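Local coordinates for probable transcriptional regulator (Rhodococcus jostii, PDB 3ON2), which is of uncertain function but probably binds DNA and regulates transcription in the manner of a TetR-type regulator, at residues L63-S66 against G67-L71; T72-L75 against E76-V79; L13-V16 against L17-R20; R54-Q57 against A58-A62. All blocks are in the same frame, centred on the assembly; numbering follows the deposited sequence.

Interaction 1: residues L63-S66 against G67-L71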
loop_
_atom_site.group_PDB
_atom_site.type_symbol
_atom_site.label_atom_id
_atom_site.label_comp_id
_atom_site.label_asym_id
_atom_site.label_seq_id
_atom_site.Cartn_x
_atom_site.Cartn_y
_atom_site.Cartn_z
ATOM N N LEU A 63 -7.688 1.087 -9.841
ATOM C CA LEU A 63 -7.108 0.041 -8.986
ATOM C C LEU A 63 -5.923 0.550 -8.180
ATOM O O LEU A 63 -5.824 0.326 -6.964
ATOM C CB LEU A 63 -6.626 -1.126 -9.852
ATOM C CG LEU A 63 -7.696 -2.116 -10.292
ATOM C CD1 LEU A 63 -7.159 -3.028 -11.418
ATOM C CD2 LEU A 63 -8.142 -2.945 -9.086
ATOM N N ALA A 64 -5.044 1.275 -8.867
ATOM C CA ALA A 64 -3.860 1.869 -8.238
ATOM C C ALA A 64 -4.267 2.888 -7.165
ATOM O O ALA A 64 -3.731 2.874 -6.054
ATOM C CB ALA A 64 -2.980 2.519 -9.298
ATOM N N GLU A 65 -5.197 3.778 -7.494
ATOM C CA GLU A 65 -5.692 4.776 -6.522
ATOM C C GLU A 65 -6.316 4.106 -5.294
ATOM O O GLU A 65 -5.995 4.448 -4.155
ATOM C CB GLU A 65 -6.711 5.717 -7.183
ATOM C CG GLU A 65 -7.016 6.961 -6.338
ATOM C CD GLU A 65 -8.352 7.592 -6.684
ATOM O OE1 GLU A 65 -9.190 6.930 -7.350
ATOM O OE2 GLU A 65 -8.568 8.748 -6.272
ATOM N N SER A 66 -7.180 3.130 -5.547
ATOM C CA SER A 66 -7.811 2.352 -4.497
ATOM C C SER A 66 -6.790 1.623 -3.606
ATOM O O SER A 66 -6.992 1.513 -2.381
ATOM C CB SER A 66 -8.744 1.321 -5.121
ATOM O OG SER A 66 -9.273 0.493 -4.106
ATOM N N GLY A 67 -5.733 1.104 -4.225
ATOM C CA GLY A 67 -4.647 0.462 -3.496
ATOM C C GLY A 67 -3.953 1.385 -2.503
ATOM O O GLY A 67 -3.728 1.022 -1.354
ATOM N N PHE A 68 -3.608 2.586 -2.944
ATOM C CA PHE A 68 -3.013 3.558 -2.048
ATOM C C PHE A 68 -3.971 3.981 -0.957
ATOM O O PHE A 68 -3.582 4.052 0.209
ATOM C CB PHE A 68 -2.471 4.772 -2.803
ATOM C CG PHE A 68 -1.157 4.521 -3.459
ATOM C CD1 PHE A 68 0.000 4.333 -2.689
ATOM C CD2 PHE A 68 -1.077 4.451 -4.847
ATOM C CE1 PHE A 68 1.210 4.100 -3.292
ATOM C CE2 PHE A 68 0.124 4.206 -5.476
ATOM C CZ PHE A 68 1.275 4.038 -4.708
ATOM N N LEU A 69 -5.230 4.237 -1.318
ATOM C CA LEU A 69 -6.231 4.638 -0.308
ATOM C C LEU A 69 -6.326 3.589 0.800
ATOM O O LEU A 69 -6.345 3.918 2.010
ATOM C CB LEU A 69 -7.596 4.867 -0.971
ATOM C CG LEU A 69 -7.647 6.149 -1.809
ATOM C CD1 LEU A 69 -8.992 6.260 -2.522
ATOM C CD2 LEU A 69 -7.393 7.401 -0.969
ATOM N N ARG A 70 -6.340 2.327 0.392
ATOM C CA ARG A 70 -6.411 1.202 1.324
ATOM C C ARG A 70 -5.135 1.012 2.132
ATOM O O ARG A 70 -5.200 0.632 3.310
ATOM C CB ARG A 70 -6.795 -0.088 0.593
ATOM C CG ARG A 70 -8.254 -0.078 0.139
ATOM C CD ARG A 70 -8.605 -1.421 -0.429
ATOM N NE ARG A 70 -8.284 -1.455 -1.831
ATOM C CZ ARG A 70 -7.976 -2.561 -2.496
ATOM N NH1 ARG A 70 -7.886 -3.737 -1.858
ATOM N NH2 ARG A 70 -7.723 -2.478 -3.793
ATOM N N LEU A 71 -3.984 1.276 1.515
ATOM C CA LEU A 71 -2.718 1.216 2.251
ATOM C C LEU A 71 -2.672 2.300 3.325
ATOM O O LEU A 71 -2.275 2.035 4.467
ATOM C CB LEU A 71 -1.504 1.351 1.310
ATOM C CG LEU A 71 -0.120 1.525 1.973
ATOM C CD1 LEU A 71 0.264 0.334 2.921
ATOM C CD2 LEU A 71 0.939 1.712 0.891
#

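Interaction 2: residues T72-L75 against E76-V79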
loop_
_atom_site.group_PDB
_atom_site.type_symbol
_atom_site.label_atom_id
_atom_site.label_comp_id
_atom_site.label_asym_id
_atom_site.label_seq_id
_atom_site.Cartn_x
_atom_site.Cartn_y
_atom_site.Cartn_z
ATOM N N THR A 72 -3.071 3.520 2.960
ATOM C CA THR A 72 -3.167 4.590 3.952
ATOM C C THR A 72 -4.124 4.205 5.101
ATOM O O THR A 72 -3.787 4.351 6.273
ATOM C CB THR A 72 -3.600 5.933 3.309
ATOM O OG1 THR A 72 -2.626 6.330 2.342
ATOM C CG2 THR A 72 -3.734 7.037 4.381
ATOM N N ALA A 73 -5.310 3.706 4.758
ATOM C CA ALA A 73 -6.262 3.217 5.746
ATOM C C ALA A 73 -5.625 2.190 6.711
ATOM O O ALA A 73 -5.780 2.309 7.927
ATOM C CB ALA A 73 -7.520 2.627 5.041
ATOM N N ALA A 74 -4.865 1.232 6.176
ATOM C CA ALA A 74 -4.198 0.203 6.967
ATOM C C ALA A 74 -3.135 0.766 7.906
ATOM O O ALA A 74 -3.024 0.338 9.066
ATOM C CB ALA A 74 -3.565 -0.860 6.037
ATOM N N LEU A 75 -2.349 1.714 7.416
ATOM C CA LEU A 75 -1.353 2.372 8.281
ATOM C C LEU A 75 -2.047 3.170 9.412
ATOM O O LEU A 75 -1.633 3.116 10.568
ATOM C CB LEU A 75 -0.431 3.277 7.443
ATOM C CG LEU A 75 0.381 2.586 6.362
ATOM C CD1 LEU A 75 1.176 3.603 5.495
ATOM C CD2 LEU A 75 1.306 1.496 6.987
ATOM N N GLU A 76 -3.101 3.907 9.078
ATOM C CA GLU A 76 -3.848 4.678 10.113
ATOM C C GLU A 76 -4.457 3.768 11.198
ATOM O O GLU A 76 -4.434 4.105 12.392
ATOM C CB GLU A 76 -4.956 5.511 9.480
ATOM C CG GLU A 76 -4.481 6.660 8.598
ATOM C CD GLU A 76 -5.626 7.257 7.775
ATOM O OE1 GLU A 76 -5.420 8.332 7.169
ATOM O OE2 GLU A 76 -6.740 6.659 7.734
ATOM N N ARG A 77 -4.994 2.623 10.795
ATOM C CA ARG A 77 -5.487 1.646 11.771
ATOM C C ARG A 77 -4.372 1.083 12.652
ATOM O O ARG A 77 -4.550 0.878 13.864
ATOM C CB ARG A 77 -6.241 0.519 11.063
ATOM C CG ARG A 77 -7.534 0.990 10.432
ATOM C CD ARG A 77 -8.395 -0.195 10.032
ATOM N NE ARG A 77 -7.713 -1.037 9.052
ATOM C CZ ARG A 77 -7.937 -0.982 7.746
ATOM N NH1 ARG A 77 -7.268 -1.779 6.922
ATOM N NH2 ARG A 77 -8.861 -0.147 7.270
ATOM N N ALA A 78 -3.219 0.840 12.049
ATOM C CA ALA A 78 -2.086 0.347 12.801
ATOM C C ALA A 78 -1.709 1.343 13.894
ATOM O O ALA A 78 -1.437 0.952 15.026
ATOM C CB ALA A 78 -0.901 0.087 11.875
ATOM N N VAL A 79 -1.664 2.623 13.537
ATOM C CA VAL A 79 -1.394 3.689 14.513
ATOM C C VAL A 79 -2.468 3.724 15.637
ATOM O O VAL A 79 -2.140 3.692 16.820
ATOM C CB VAL A 79 -1.193 5.062 13.795
ATOM C CG1 VAL A 79 -1.165 6.232 14.790
ATOM C CG2 VAL A 79 0.102 5.013 12.972
HETATM O O HOH W 1 -8.094 4.038 8.604
#

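Interaction 3: residues L13-V16 against L17-R20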
loop_
_atom_site.group_PDB
_atom_site.type_symbol
_atom_site.label_atom_id
_atom_site.label_comp_id
_atom_site.label_asym_id
_atom_site.label_seq_id
_atom_site.Cartn_x
_atom_site.Cartn_y
_atom_site.Cartn_z
ATOM N N LEU A 13 -21.482 -0.685 -11.324
ATOM C CA LEU A 13 -20.529 -1.291 -12.259
ATOM C C LEU A 13 -19.077 -1.012 -11.849
ATOM O O LEU A 13 -18.222 -1.886 -11.916
ATOM C CB LEU A 13 -20.746 -0.763 -13.671
ATOM C CG LEU A 13 -21.293 -1.746 -14.673
ATOM C CD1 LEU A 13 -21.378 -1.057 -16.042
ATOM C CD2 LEU A 13 -20.384 -2.992 -14.703
ATOM N N ARG A 14 -18.810 0.215 -11.409
ATOM C CA ARG A 14 -17.471 0.582 -10.991
ATOM C C ARG A 14 -16.970 -0.337 -9.882
ATOM O O ARG A 14 -15.872 -0.888 -9.962
ATOM C CB ARG A 14 -17.455 2.026 -10.490
ATOM C CG ARG A 14 -16.072 2.488 -10.093
ATOM C CD ARG A 14 -16.101 3.878 -9.484
ATOM N NE ARG A 14 -14.757 4.403 -9.564
ATOM C CZ ARG A 14 -13.829 4.280 -8.624
ATOM N NH1 ARG A 14 -14.105 3.701 -7.463
ATOM N NH2 ARG A 14 -12.627 4.785 -8.849
ATOM N N ARG A 15 -17.768 -0.489 -8.831
ATOM C CA ARG A 15 -17.339 -1.297 -7.692
ATOM C C ARG A 15 -17.208 -2.769 -8.070
ATOM O O ARG A 15 -16.225 -3.412 -7.719
ATOM C CB ARG A 15 -18.301 -1.157 -6.522
ATOM C CG ARG A 15 -18.017 -2.165 -5.405
ATOM C CD ARG A 15 -16.735 -1.836 -4.665
ATOM N NE ARG A 15 -15.562 -2.541 -5.182
ATOM C CZ ARG A 15 -14.370 -1.976 -5.286
ATOM N NH1 ARG A 15 -14.201 -0.692 -4.944
ATOM N NH2 ARG A 15 -13.351 -2.682 -5.738
ATOM N N VAL A 16 -18.196 -3.284 -8.800
ATOM C CA VAL A 16 -18.208 -4.704 -9.172
ATOM C C VAL A 16 -16.985 -5.006 -10.040
ATOM O O VAL A 16 -16.283 -5.974 -9.810
ATOM C CB VAL A 16 -19.505 -5.071 -9.969
ATOM C CG1 VAL A 16 -19.453 -6.515 -10.455
ATOM C CG2 VAL A 16 -20.734 -4.857 -9.124
ATOM N N LEU A 17 -16.751 -4.160 -11.044
ATOM C CA LEU A 17 -15.598 -4.357 -11.944
ATOM C C LEU A 17 -14.272 -4.256 -11.229
ATOM O O LEU A 17 -13.378 -5.029 -11.519
ATOM C CB LEU A 17 -15.629 -3.414 -13.141
ATOM C CG LEU A 17 -16.688 -3.809 -14.177
ATOM C CD1 LEU A 17 -16.706 -2.797 -15.301
ATOM C CD2 LEU A 17 -16.391 -5.188 -14.747
ATOM N N LEU A 18 -14.150 -3.321 -10.291
ATOM C CA LEU A 18 -12.911 -3.194 -9.530
ATOM C C LEU A 18 -12.650 -4.414 -8.644
ATOM O O LEU A 18 -11.504 -4.841 -8.518
ATOM C CB LEU A 18 -12.887 -1.918 -8.679
ATOM C CG LEU A 18 -12.513 -0.582 -9.313
ATOM C CD1 LEU A 18 -12.898 0.638 -8.424
ATOM C CD2 LEU A 18 -11.014 -0.573 -9.637
ATOM N N ALA A 19 -13.689 -4.964 -8.024
ATOM C CA ALA A 19 -13.499 -6.169 -7.192
ATOM C C ALA A 19 -13.068 -7.401 -8.036
ATOM O O ALA A 19 -12.163 -8.161 -7.666
ATOM C CB ALA A 19 -14.764 -6.483 -6.412
ATOM N N ARG A 20 -13.730 -7.588 -9.169
ATOM C CA ARG A 20 -13.345 -8.627 -10.131
ATOM C C ARG A 20 -11.924 -8.427 -10.688
ATOM O O ARG A 20 -11.147 -9.390 -10.770
ATOM C CB ARG A 20 -14.348 -8.649 -11.285
ATOM C CG ARG A 20 -15.625 -9.394 -10.990
ATOM C CD ARG A 20 -16.637 -9.206 -12.102
ATOM N NE ARG A 20 -17.941 -9.789 -11.767
ATOM C CZ ARG A 20 -18.296 -11.043 -12.038
ATOM N NH1 ARG A 20 -17.439 -11.861 -12.644
ATOM N NH2 ARG A 20 -19.504 -11.481 -11.693
#

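Interaction 4: residues R54-Q57 against A58-A62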
loop_
_atom_site.group_PDB
_atom_site.type_symbol
_atom_site.label_atom_id
_atom_site.label_comp_id
_atom_site.label_asym_id
_atom_site.label_seq_id
_atom_site.Cartn_x
_atom_site.Cartn_y
_atom_site.Cartn_z
ATOM N N ARG A 54 -13.795 4.257 -19.075
ATOM C CA ARG A 54 -13.620 4.755 -20.447
ATOM C C ARG A 54 -12.695 3.828 -21.242
ATOM O O ARG A 54 -12.905 3.611 -22.430
ATOM C CB ARG A 54 -13.005 6.164 -20.378
ATOM C CG ARG A 54 -12.660 6.829 -21.694
ATOM C CD ARG A 54 -13.719 7.831 -22.146
ATOM N NE ARG A 54 -14.101 8.793 -21.107
ATOM C CZ ARG A 54 -13.834 10.103 -21.132
ATOM N NH1 ARG A 54 -14.254 10.873 -20.140
ATOM N NH2 ARG A 54 -13.157 10.647 -22.146
ATOM N N ASP A 55 -11.662 3.304 -20.585
ATOM C CA ASP A 55 -10.693 2.407 -21.222
ATOM C C ASP A 55 -9.918 1.658 -20.146
ATOM O O ASP A 55 -10.115 1.892 -18.943
ATOM C CB ASP A 55 -9.728 3.196 -22.128
ATOM C CG ASP A 55 -9.068 4.403 -21.409
ATOM O OD1 ASP A 55 -8.776 4.353 -20.189
ATOM O OD2 ASP A 55 -8.825 5.427 -22.085
ATOM N N ARG A 56 -9.047 0.756 -20.580
ATOM C CA ARG A 56 -8.249 -0.049 -19.682
ATOM C C ARG A 56 -7.456 0.817 -18.724
ATOM O O ARG A 56 -7.359 0.496 -17.539
ATOM C CB ARG A 56 -7.268 -0.935 -20.474
ATOM C CG ARG A 56 -6.450 -1.895 -19.588
ATOM C CD ARG A 56 -5.804 -3.010 -20.429
ATOM N NE ARG A 56 -5.284 -4.055 -19.558
ATOM C CZ ARG A 56 -3.993 -4.239 -19.296
ATOM N NH1 ARG A 56 -3.605 -5.197 -18.469
ATOM N NH2 ARG A 56 -3.085 -3.466 -19.867
ATOM N N GLN A 57 -6.837 1.877 -19.241
ATOM C CA GLN A 57 -6.032 2.744 -18.377
ATOM C C GLN A 57 -6.855 3.365 -17.236
ATOM O O GLN A 57 -6.346 3.507 -16.146
ATOM C CB GLN A 57 -5.286 3.828 -19.170
ATOM C CG GLN A 57 -4.234 4.561 -18.342
ATOM C CD GLN A 57 -3.122 3.631 -17.907
ATOM O OE1 GLN A 57 -2.580 2.910 -18.725
ATOM N NE2 GLN A 57 -2.789 3.631 -16.612
ATOM N N ALA A 58 -8.122 3.708 -17.485
ATOM C CA ALA A 58 -8.960 4.257 -16.419
ATOM C C ALA A 58 -9.188 3.195 -15.325
ATOM O O ALA A 58 -9.157 3.498 -14.138
ATOM C CB ALA A 58 -10.280 4.767 -16.977
ATOM N N LEU A 59 -9.392 1.947 -15.734
ATOM C CA LEU A 59 -9.466 0.837 -14.778
ATOM C C LEU A 59 -8.187 0.674 -13.919
ATOM O O LEU A 59 -8.257 0.529 -12.665
ATOM C CB LEU A 59 -9.776 -0.477 -15.508
ATOM C CG LEU A 59 -9.771 -1.720 -14.610
ATOM C CD1 LEU A 59 -10.918 -1.636 -13.609
ATOM C CD2 LEU A 59 -9.900 -2.976 -15.479
ATOM N N LEU A 60 -7.028 0.704 -14.577
ATOM C CA LEU A 60 -5.756 0.496 -13.860
ATOM C C LEU A 60 -5.476 1.640 -12.891
ATOM O O LEU A 60 -4.986 1.400 -11.775
ATOM C CB LEU A 60 -4.572 0.323 -14.813
ATOM C CG LEU A 60 -4.645 -0.793 -15.840
ATOM C CD1 LEU A 60 -3.488 -0.706 -16.815
ATOM C CD2 LEU A 60 -4.680 -2.166 -15.122
ATOM N N ASP A 61 -5.774 2.870 -13.332
ATOM C CA ASP A 61 -5.617 4.064 -12.499
ATOM C C ASP A 61 -6.514 3.948 -11.251
ATOM O O ASP A 61 -6.085 4.296 -10.152
ATOM C CB ASP A 61 -5.988 5.333 -13.280
ATOM C CG ASP A 61 -4.953 5.715 -14.370
ATOM O OD1 ASP A 61 -3.854 5.096 -14.454
ATOM O OD2 ASP A 61 -5.245 6.674 -15.135
ATOM N N ALA A 62 -7.750 3.471 -11.441
ATOM C CA ALA A 62 -8.706 3.258 -10.348
ATOM C C ALA A 62 -8.229 2.202 -9.348
ATOM O O ALA A 62 -8.343 2.418 -8.146
ATOM C CB ALA A 62 -10.099 2.901 -10.886
#

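Interaction 1: residues L63-S66 against G67-L71
The side chain of Arg-70 folds back over Ser-66, one turn earlier on the same helix. Its chain bends at chi3 (-88°), and this turn brings the guanidinium back beside the serine hydroxyl. NE of Arg-70 lies 3.2 Å from OG of Ser-66 and donates a hydrogen bond to it. The hydroxyl sits at the edge of the guanidinium, about 20° out of its plane. NH2 of Arg-70 adds a weak bond to the same OG. Ser-66 OG is anti to the backbone N (chi1 175°), which places it on the arginine side. Arg-70 NE also donates to Ser-66 O at 3.3 Å, from above the carbonyl plane. Arg-70 N reaches Ser-66 O from the other face at 3.0 Å, so two donors of one residue grip it. All this lies on helix 56-81, which in the TetR fold runs from the DNA-binding domain into the ligand-binding domain. The NH2 group of Arg-70 also forms a salt bridge with Glu-22 of helix 13-28, which ties the two helices together. Phe-68 CD2 is 3.3 Å from Ala-64 O, in an oblique approach to the ring. The ring packs against helices 105-115 and 122-144 and lines the pocket that holds a bound polyether, probably from the crystallisation liquor. On the outer side, CG of Leu-69 lies 3.3 Å from Glu-65 O, the acceptor of its own backbone N-H.

Interaction 2: residues T72-L75 against E76-V79
Glu-76 reaches back along helix 56-81 over Thr-72, one turn earlier. Glu-76 CB lies 3.6 Å from Thr-72 O. Glu-76 CG comes closer, 3.3 Å from Thr-72 O, because it stands anti to its own carbonyl carbon (chi1 -68°). Beyond CG the chain is extended. Glu-76 CD comes within 3.9 Å of Thr-72 CG2. Glu-76 OE1 lies 3.5 Å from Thr-72 CG2, so one carboxylate oxygen rests on an apolar group. Glu-76 OE2 accepts a hydrogen bond from a water at 3.1 Å, and this water also donates to Ala-73 O. The water thus bridges side chain and backbone. Thr-72 turns its hydroxyl elsewhere, to Ser-131 of helix 122-144. Next to the glutamate, Arg-77, in one of its two conformers, folds over Ala-73 and Ala-74. One face of its guanidinium covers Ala-73 O, and Arg-77 NH1 is 3.7 Å from Ala-74 CA. Leu-75 leaves the helix on the inner side, packs on Leu-93 and Leu-134, and lines the polyether pocket of the TetR ligand-binding domain. Neither charged group makes a direct hydrogen bond to the preceding turn; the carboxylate reaches Ala-73 O through water, and the cation over that carbonyl probably adds a mild attraction.

Interaction 3: residues L13-V16 against L17-R20
Regular i to i+4 backbone bonds wind residues 13-20 into helix, with Leu-17 N 2.8 Å from Leu-13 O and Arg-20 N meeting Val-16 O almost straight at 174°. This is the start of helix 13-28, the first helix of the TetR-type DNA-binding domain, which packs on the predicted helix-turn-helix. Leu-13 and Leu-17 lie side by side and point the same way. Leu-13 CD2 touches Leu-17 CD1 at 3.7 Å, and Leu-17 goes on to pack against Leu-38 of helix 35-41. Leu-18 leaves the helix on another side, toward Leu-59, Ala-62 and Leu-63 of helix 56-81. Arg-14 reaches across it. The arginine chain is extended, with CG anti to the backbone N (chi1 -178°). Leu-18 CD1 lies over one face of the guanidinium, toward its rim, 3.4 Å from Arg-14 NH1. The cationic end thus partly covers an apolar residue of the interface between the helices. Val-16 and Arg-20 run side by side, and Arg-20 goes on to touch Leu-38 and Glu-41 of helix 35-41 and Ala-42. Val-16 CG1 sits in the guanidinium plane of Arg-20, at its edge, 3.8 Å from Arg-20 NE.

Interaction 4: residues R54-Q57 against A58-A62
Ala-58 meets Asp-55, the residue just before helix 56-81. Ala-58 N donates to Asp-55 OD1 at 2.9 Å, a capping bond. The aspartate can make it because CG lies between its backbone N and carbonyl carbon (chi1 51°), which turns the carboxylate onto the first turn. Ala-58 CB lies 3.6 Å from Asp-55 OD1. Leu-59 N follows with a longer bond of 3.3 Å to Asp-55 O, and its side chain turns inward to Phe-53 and Leu-18. The side chain of Leu-60 crosses that of Arg-56 obliquely. Leu-60 CD1 is 4.1 Å from Arg-56 NH2, over one face of the guanidinium and toward its rim. Arg-56 NE is held by Leu-33 O, and a sulfate is a weak, long partner. Asp-61 comes next. Asp-61 OD1 accepts from Gln-57 NE2 at 2.8 Å, with a nearly straight angle of 164°. The oxygen lies in the amide plane of the glutamine, but the donor stands above the carboxylate plane. OD1 has a second donor, Asn-114 ND2, which ties this turn to helix 105-115. Asp-55 is thus the N-cap of the long helix that follows the predicted helix-turn-helix of a TetR-type regulator.

Overall arrangement
Interaction 3 comes first along the chain, on helix 13-28. Interactions 4, 1 and 2 then follow one another without a gap, from the N-cap along helix 56-81. The centres of interactions 4 and 1 are about 13 Å apart, as are those of 1 and 2. The centres of interactions 4 and 2 lie about 26 Å apart on opposite sides of the chain's centre. Interaction 3 sits beside the first half of the long helix: Leu-18 CD2 packs on Ala-62 CB at 3.8 Å and on Leu-63 CG at 3.7 Å. It does not touch interaction 2. One helix thus spans from the probable DNA-binding domain to the polyether pocket, as in other TetR-family proteins.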